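Long-range contact in 3-hydroxyacyl-CoA dehydrogenase type-2 (Mycobacterium avium, PDB 3PPI), which probably catalyses the NAD-dependent oxidation of 3-hydroxyacyl-CoA to 3-oxoacyl-CoA, as a member of the short-chain dehydrogenase/reductase family: residues Lys26-Gly38 and Ala98-His111. Sequence-based numbering, arbitrary orientation.
Sequences KQFEGASAIVSGG and ANQLGRLRYAVVAH. With MG (magnesium ion), chain F.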
ATOM      1  N   LYS A  26      32.604  -8.499  -6.817  1.00 43.38           N
ATOM      2  CA  LYS A  26      32.570  -9.947  -6.594  1.00 43.01           C
ATOM      3  C   LYS A  26      31.263 -10.608  -7.082  1.00 41.43           C
ATOM      4  O   LYS A  26      31.302 -11.677  -7.694  1.00 42.14           O
ATOM      5  CB  LYS A  26      32.816 -10.264  -5.110  1.00 43.10           C
ATOM      6  N   GLN A  27      30.119  -9.969  -6.831  1.00 38.90           N
ATOM      7  CA  GLN A  27      28.831 -10.491  -7.305  1.00 37.38           C
ATOM      8  C   GLN A  27      28.873 -10.806  -8.817  1.00 35.79           C
ATOM      9  O   GLN A  27      28.294 -11.792  -9.266  1.00 36.23           O
ATOM     10  CB  GLN A  27      27.676  -9.506  -7.026  1.00 36.84           C
ATOM     11  CG  GLN A  27      27.259  -9.294  -5.538  1.00 37.87           C
ATOM     12  CD  GLN A  27      27.999  -8.130  -4.849  1.00 39.98           C
ATOM     13  OE1 GLN A  27      29.184  -7.890  -5.102  1.00 42.54           O
ATOM     14  NE2 GLN A  27      27.298  -7.412  -3.970  1.00 39.79           N
ATOM     15  N   PHE A  28      29.562  -9.976  -9.596  1.00 33.40           N
ATOM     16  CA  PHE A  28      29.473 -10.049 -11.055  1.00 31.61           C
ATOM     17  C   PHE A  28      30.574 -10.846 -11.752  1.00 31.88           C
ATOM     18  O   PHE A  28      30.497 -11.055 -12.962  1.00 31.56           O
ATOM     19  CB  PHE A  28      29.424  -8.644 -11.649  1.00 30.82           C
ATOM     20  CG  PHE A  28      28.178  -7.847 -11.291  1.00 28.11           C
ATOM     21  CD1 PHE A  28      27.056  -8.438 -10.712  1.00 26.17           C
ATOM     22  CD2 PHE A  28      28.124  -6.497 -11.590  1.00 26.38           C
ATOM     23  CE1 PHE A  28      25.914  -7.675 -10.414  1.00 24.10           C
ATOM     24  CE2 PHE A  28      26.995  -5.735 -11.304  1.00 25.35           C
ATOM     25  CZ  PHE A  28      25.889  -6.326 -10.717  1.00 23.59           C
ATOM     26  N   GLU A  29      31.579 -11.300 -11.008  1.00 31.45           N
ATOM     27  CA  GLU A  29      32.700 -12.035 -11.601  1.00 32.13           C
ATOM     28  C   GLU A  29      32.198 -13.287 -12.328  1.00 31.47           C
ATOM     29  O   GLU A  29      31.469 -14.102 -11.767  1.00 31.36           O
ATOM     30  CB  GLU A  29      33.749 -12.402 -10.538  1.00 32.58           C
ATOM     31  N   GLY A  30      32.536 -13.387 -13.603  1.00 31.22           N
ATOM     32  CA  GLY A  30      32.192 -14.555 -14.417  1.00 31.14           C
ATOM     33  C   GLY A  30      30.731 -14.623 -14.841  1.00 29.40           C
ATOM     34  O   GLY A  30      30.320 -15.586 -15.469  1.00 29.29           O
ATOM     35  N   ALA A  31      29.957 -13.594 -14.534  1.00 27.43           N
ATOM     36  CA  ALA A  31      28.503 -13.644 -14.738  1.00 26.58           C
ATOM     37  C   ALA A  31      28.046 -12.845 -15.958  1.00 26.30           C
ATOM     38  O   ALA A  31      28.767 -11.976 -16.467  1.00 26.57           O
ATOM     39  CB  ALA A  31      27.782 -13.146 -13.488  1.00 24.59           C
ATOM     40  N   SER A  32      26.835 -13.159 -16.412  1.00 25.58           N
ATOM     41  CA  SER A  32      26.185 -12.431 -17.491  1.00 24.77           C
ATOM     42  C   SER A  32      24.742 -12.076 -17.137  1.00 23.43           C
ATOM     43  O   SER A  32      24.151 -12.634 -16.197  1.00 21.68           O
ATOM     44  CB  SER A  32      26.224 -13.235 -18.787  1.00 25.70           C
ATOM     45  OG  SER A  32      25.628 -14.505 -18.605  1.00 26.84           O
ATOM     46  N   ALA A  33      24.195 -11.148 -17.917  1.00 22.70           N
ATOM     47  CA  ALA A  33      22.878 -10.580 -17.690  1.00 21.74           C
ATOM     48  C   ALA A  33      22.167 -10.380 -19.026  1.00 22.32           C
ATOM     49  O   ALA A  33      22.817 -10.203 -20.067  1.00 23.54           O
ATOM     50  CB  ALA A  33      23.011  -9.266 -16.977  1.00 20.15           C
ATOM     51  N   ILE A  34      20.841 -10.425 -18.991  1.00 22.29           N
ATOM     52  CA  ILE A  34      19.995 -10.071 -20.143  1.00 22.49           C
ATOM     53  C   ILE A  34      19.179  -8.837 -19.767  1.00 21.54           C
ATOM     54  O   ILE A  34      18.576  -8.791 -18.687  1.00 21.37           O
ATOM     55  CB  ILE A  34      19.009 -11.214 -20.508  1.00 22.89           C
ATOM     56  CG1 ILE A  34      19.742 -12.419 -21.091  1.00 24.24           C
ATOM     57  CG2 ILE A  34      17.951 -10.735 -21.525  1.00 22.77           C
ATOM     58  CD1 ILE A  34      18.922 -13.698 -21.008  1.00 24.59           C
ATOM     59  N   VAL A  35      19.146  -7.841 -20.640  1.00 21.13           N
ATOM     60  CA  VAL A  35      18.274  -6.692 -20.428  1.00 20.12           C
ATOM     61  C   VAL A  35      17.264  -6.625 -21.549  1.00 20.54           C
ATOM     62  O   VAL A  35      17.646  -6.411 -22.711  1.00 21.09           O
ATOM     63  CB  VAL A  35      19.070  -5.370 -20.359  1.00 20.43           C
ATOM     64  CG1 VAL A  35      18.138  -4.189 -20.139  1.00 17.67           C
ATOM     65  CG2 VAL A  35      20.126  -5.431 -19.234  1.00 18.81           C
ATOM     66  N   SER A  36      15.987  -6.846 -21.226  1.00 20.33           N
ATOM     67  CA  SER A  36      14.921  -6.669 -22.218  1.00 21.08           C
ATOM     68  C   SER A  36      14.697  -5.174 -22.414  1.00 21.25           C
ATOM     69  O   SER A  36      14.868  -4.389 -21.494  1.00 21.28           O
ATOM     70  CB  SER A  36      13.629  -7.434 -21.849  1.00 20.68           C
ATOM     71  OG  SER A  36      12.847  -6.778 -20.867  1.00 21.47           O
ATOM     72  N   GLY A  37      14.353  -4.773 -23.635  1.00 22.40           N
ATOM     73  CA  GLY A  37      14.357  -3.359 -24.015  1.00 22.24           C
ATOM     74  C   GLY A  37      15.735  -2.714 -23.972  1.00 22.99           C
ATOM     75  O   GLY A  37      15.853  -1.494 -23.800  1.00 23.54           O
ATOM     76  N   GLY A  38      16.783  -3.514 -24.162  1.00 23.27           N
ATOM     77  CA  GLY A  38      18.152  -3.049 -23.955  1.00 23.98           C
ATOM     78  C   GLY A  38      18.688  -2.081 -24.998  1.00 25.00           C
ATOM     79  O   GLY A  38      19.706  -1.452 -24.771  1.00 25.42           O
ATOM     80  N   ALA A  98      23.583 -15.260 -23.726  1.00 31.58           N
ATOM     81  CA  ALA A  98      24.091 -14.825 -22.420  1.00 30.84           C
ATOM     82  C   ALA A  98      25.041 -15.836 -21.784  1.00 31.50           C
ATOM     83  O   ALA A  98      26.043 -15.454 -21.172  1.00 31.32           O
ATOM     84  CB  ALA A  98      22.926 -14.534 -21.460  1.00 29.20           C
ATOM     85  N   ASN A  99      24.726 -17.121 -21.928  1.00 32.22           N
ATOM     86  CA  ASN A  99      25.540 -18.184 -21.337  1.00 33.45           C
ATOM     87  C   ASN A  99      26.859 -18.459 -22.096  1.00 35.39           C
ATOM     88  O   ASN A  99      27.671 -19.265 -21.647  1.00 35.97           O
ATOM     89  CB  ASN A  99      24.713 -19.468 -21.135  1.00 33.44           C
ATOM     90  CG  ASN A  99      23.913 -19.449 -19.837  1.00 32.64           C
ATOM     91  OD1 ASN A  99      24.458 -19.175 -18.767  1.00 31.07           O
ATOM     92  ND2 ASN A  99      22.618 -19.749 -19.924  1.00 34.51           N
ATOM     93  N   GLN A 100      27.057 -17.785 -23.229  1.00 36.09           N
ATOM     94  CA  GLN A 100      28.361 -17.740 -23.903  1.00 38.13           C
ATOM     95  C   GLN A 100      29.200 -16.571 -23.390  1.00 37.22           C
ATOM     96  O   GLN A 100      30.391 -16.508 -23.644  1.00 37.61           O
ATOM     97  CB  GLN A 100      28.196 -17.577 -25.416  1.00 39.27           C
ATOM     98  CG  GLN A 100      27.283 -18.611 -26.073  1.00 42.88           C
ATOM     99  CD  GLN A 100      27.963 -19.926 -26.301  1.00 49.05           C
ATOM    100  OE1 GLN A 100      28.950 -20.264 -25.631  1.00 52.09           O
ATOM    101  NE2 GLN A 100      27.457 -20.684 -27.272  1.00 53.65           N
ATOM    102  N   LEU A 101      28.568 -15.638 -22.684  1.00 35.69           N
ATOM    103  CA  LEU A 101      29.258 -14.456 -22.181  1.00 35.55           C
ATOM    104  C   LEU A 101      29.637 -14.587 -20.706  1.00 35.77           C
ATOM    105  O   LEU A 101      30.138 -13.637 -20.126  1.00 36.36           O
ATOM    106  CB  LEU A 101      28.384 -13.207 -22.371  1.00 34.03           C
ATOM    107  CG  LEU A 101      28.204 -12.696 -23.802  1.00 33.96           C
ATOM    108  CD1 LEU A 101      27.287 -11.472 -23.817  1.00 31.74           C
ATOM    109  CD2 LEU A 101      29.550 -12.365 -24.439  1.00 36.26           C
ATOM    110  N   GLY A 102      29.379 -15.746 -20.108  1.00 35.82           N
ATOM    111  CA  GLY A 102      29.555 -15.951 -18.668  1.00 35.10           C
ATOM    112  C   GLY A 102      28.407 -16.821 -18.202  1.00 34.28           C
ATOM    113  O   GLY A 102      27.673 -17.335 -19.033  1.00 34.87           O
ATOM    114  N   ARG A 103      28.244 -17.006 -16.893  1.00 32.89           N
ATOM    115  CA  ARG A 103      27.087 -17.737 -16.406  1.00 31.91           C
ATOM    116  C   ARG A 103      25.946 -16.734 -16.192  1.00 29.35           C
ATOM    117  O   ARG A 103      26.101 -15.749 -15.481  1.00 27.76           O
ATOM    118  CB  ARG A 103      27.385 -18.534 -15.115  1.00 32.59           C
ATOM    119  CG  ARG A 103      26.216 -19.487 -14.664  1.00 34.53           C
ATOM    120  CD  ARG A 103      25.568 -20.149 -15.905  1.00 39.20           C
ATOM    121  NE  ARG A 103      24.665 -21.290 -15.709  1.00 40.19           N
ATOM    122  CZ  ARG A 103      23.328 -21.243 -15.742  1.00 41.89           C
ATOM    123  NH1 ARG A 103      22.663 -20.090 -15.899  1.00 38.95           N
ATOM    124  NH2 ARG A 103      22.636 -22.377 -15.589  1.00 43.35           N
ATOM    125  N   LEU A 104      24.812 -16.979 -16.840  1.00 27.91           N
ATOM    126  CA  LEU A 104      23.652 -16.109 -16.695  1.00 25.92           C
ATOM    127  C   LEU A 104      23.213 -16.128 -15.249  1.00 24.77           C
ATOM    128  O   LEU A 104      22.847 -17.184 -14.727  1.00 25.22           O
ATOM    129  CB  LEU A 104      22.504 -16.580 -17.593  1.00 25.59           C
ATOM    130  CG  LEU A 104      21.194 -15.798 -17.501  1.00 23.10           C
ATOM    131  CD1 LEU A 104      21.402 -14.315 -17.804  1.00 20.77           C
ATOM    132  CD2 LEU A 104      20.186 -16.413 -18.462  1.00 20.88           C
ATOM    133  N   ARG A 105      23.256 -14.970 -14.597  1.00 23.51           N
ATOM    134  CA  ARG A 105      22.775 -14.879 -13.227  1.00 23.15           C
ATOM    135  C   ARG A 105      21.745 -13.767 -12.991  1.00 21.63           C
ATOM    136  O   ARG A 105      21.110 -13.753 -11.948  1.00 20.87           O
ATOM    137  CB  ARG A 105      23.954 -14.725 -12.274  1.00 23.52           C
ATOM    138  CG  ARG A 105      24.863 -15.951 -12.219  1.00 25.22           C
ATOM    139  CD  ARG A 105      25.903 -15.799 -11.086  1.00 26.98           C
ATOM    140  NE  ARG A 105      26.763 -16.972 -10.957  1.00 28.67           N
ATOM    141  CZ  ARG A 105      26.482 -18.082 -10.268  1.00 29.59           C
ATOM    142  NH1 ARG A 105      25.348 -18.219  -9.592  1.00 27.75           N
ATOM    143  NH2 ARG A 105      27.364 -19.076 -10.251  1.00 29.89           N
ATOM    144  N   TYR A 106      21.563 -12.877 -13.967  1.00 21.33           N
ATOM    145  CA  TYR A 106      20.787 -11.658 -13.788  1.00 20.47           C
ATOM    146  C   TYR A 106      19.972 -11.283 -15.015  1.00 20.50           C
ATOM    147  O   TYR A 106      20.403 -11.494 -16.137  1.00 21.37           O
ATOM    148  CB  TYR A 106      21.735 -10.505 -13.492  1.00 20.64           C
ATOM    149  CG  TYR A 106      22.650 -10.750 -12.320  1.00 19.95           C
ATOM    150  CD1 TYR A 106      22.161 -10.699 -11.031  1.00 19.55           C
ATOM    151  CD2 TYR A 106      23.995 -11.056 -12.504  1.00 21.25           C
ATOM    152  CE1 TYR A 106      22.976 -10.920  -9.945  1.00 21.54           C
ATOM    153  CE2 TYR A 106      24.829 -11.287 -11.421  1.00 22.46           C
ATOM    154  CZ  TYR A 106      24.304 -11.215 -10.138  1.00 22.38           C
ATOM    155  OH  TYR A 106      25.079 -11.438  -9.044  1.00 24.30           O
ATOM    156  N   ALA A 107      18.799 -10.699 -14.793  1.00 19.66           N
ATOM    157  CA  ALA A 107      18.037 -10.101 -15.880  1.00 19.19           C
ATOM    158  C   ALA A 107      17.359  -8.837 -15.372  1.00 18.54           C
ATOM    159  O   ALA A 107      16.955  -8.766 -14.209  1.00 18.07           O
ATOM    160  CB  ALA A 107      17.012 -11.084 -16.430  1.00 18.48           C
ATOM    161  N   VAL A 108      17.270  -7.834 -16.245  1.00 18.33           N
ATOM    162  CA  VAL A 108      16.470  -6.653 -15.987  1.00 17.38           C
ATOM    163  C   VAL A 108      15.441  -6.580 -17.112  1.00 17.59           C
ATOM    164  O   VAL A 108      15.804  -6.480 -18.277  1.00 19.00           O
ATOM    165  CB  VAL A 108      17.350  -5.362 -15.913  1.00 17.50           C
ATOM    166  CG1 VAL A 108      16.486  -4.162 -15.626  1.00 15.68           C
ATOM    167  CG2 VAL A 108      18.479  -5.521 -14.838  1.00 17.26           C
ATOM    168  N   VAL A 109      14.159  -6.666 -16.762  1.00 17.71           N
ATOM    169  CA  VAL A 109      13.069  -6.704 -17.739  1.00 18.20           C
ATOM    170  C   VAL A 109      12.577  -5.274 -17.921  1.00 18.58           C
ATOM    171  O   VAL A 109      11.776  -4.778 -17.136  1.00 18.90           O
ATOM    172  CB  VAL A 109      11.944  -7.641 -17.264  1.00 17.62           C
ATOM    173  CG1 VAL A 109      10.882  -7.813 -18.344  1.00 19.12           C
ATOM    174  CG2 VAL A 109      12.511  -8.985 -16.858  1.00 17.87           C
ATOM    175  N   ALA A 110      13.090  -4.590 -18.933  1.00 19.71           N
ATOM    176  CA  ALA A 110      12.913  -3.147 -19.038  1.00 20.44           C
ATOM    177  C   ALA A 110      12.323  -2.699 -20.363  1.00 22.08           C
ATOM    178  O   ALA A 110      12.450  -1.534 -20.710  1.00 23.22           O
ATOM    179  CB  ALA A 110      14.258  -2.434 -18.792  1.00 19.87           C
ATOM    180  N   HIS A 111      11.694  -3.602 -21.109  1.00 23.53           N
ATOM    181  CA  HIS A 111      11.022  -3.202 -22.340  1.00 24.98           C
ATOM    182  C   HIS A 111       9.904  -2.201 -22.019  1.00 26.76           C
ATOM    183  O   HIS A 111       9.100  -2.409 -21.099  1.00 25.04           O
ATOM    184  CB  HIS A 111      10.537  -4.407 -23.173  1.00 24.89           C
ATOM    185  CG  HIS A 111       9.627  -5.350 -22.451  1.00 23.30           C
ATOM    186  ND1 HIS A 111      10.093  -6.341 -21.614  1.00 22.36           N
ATOM    187  CD2 HIS A 111       8.277  -5.487 -22.478  1.00 22.23           C
ATOM    188  CE1 HIS A 111       9.071  -7.027 -21.133  1.00 21.50           C
ATOM    189  NE2 HIS A 111       7.956  -6.519 -21.629  1.00 20.69           N
TER
HETATM  190 MG    MG F 301      14.167   0.296 -24.563  1.00 58.64          MG
HETATM  191  O   HOH W   1      13.974   0.286 -22.137  1.00 21.34           O
HETATM  192  O   HOH W   2      14.246  -0.317 -26.910  1.00 32.46           O
HETATM  193  O   HOH W   3      12.163  -0.742 -24.796  1.00 33.07           O
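Between the pairs Ser32-Leu104 and Ala33-Tyr106 the register slips by one at a beta bulge: strand 103-109 inserts Arg105, whose N gives Ser32 O a nearly straight hydrogen bond of 3.0 Å, while Tyr106 N adds only a weak one. Around this irregularity strands 31-36 and 103-109 run parallel as the first and fourth strands of the 3-2-1-4-5-6-7 Rossmann sheet, meeting where the chain crosses over between the halves of the fold. Ala33 and Val35, compact and apolar, suit the face packed under helix 41-52.

Ser32 is a polar residue in this interior. Ser32 OG, held between the backbone N and the carbonyl carbon (chi1 57°), donates to Ala98 O at 2.8 Å, above the carbonyl plane; Leu101 N reaches the same oxygen from the opposite face, so the serine ties the strand to the end of helix 88-98. Beside it, Ile34 CD1 packs on Leu104 CD2 at 3.9 Å, and Ala98 CB fills in against Ile34 CG1.

On the other face Phe28 turns its edge to the ring of Tyr106, planes at 71°, an offset edge-to-face pair, Phe28 CE1 lying over one face of the Tyr106 ring and Arg105 CB over the opposite face.

Where the strands begin, Gly102 CA lies 3.3 Å from Gly30 O; a CB there would point toward that oxygen and collide with it, which suits glycine.

At the C-terminal ends, where this family usually binds its dinucleotide, Gly37 adopts a positive phi in the turn leading into a probable glycine-rich loop, and Gly37 O binds magnesium at 2.6 Å. Next to it, Ser36 OG lies at the edge of the His111 ring, in its plane, sharing a hydrogen bond of 2.9 Å with His111 ND1.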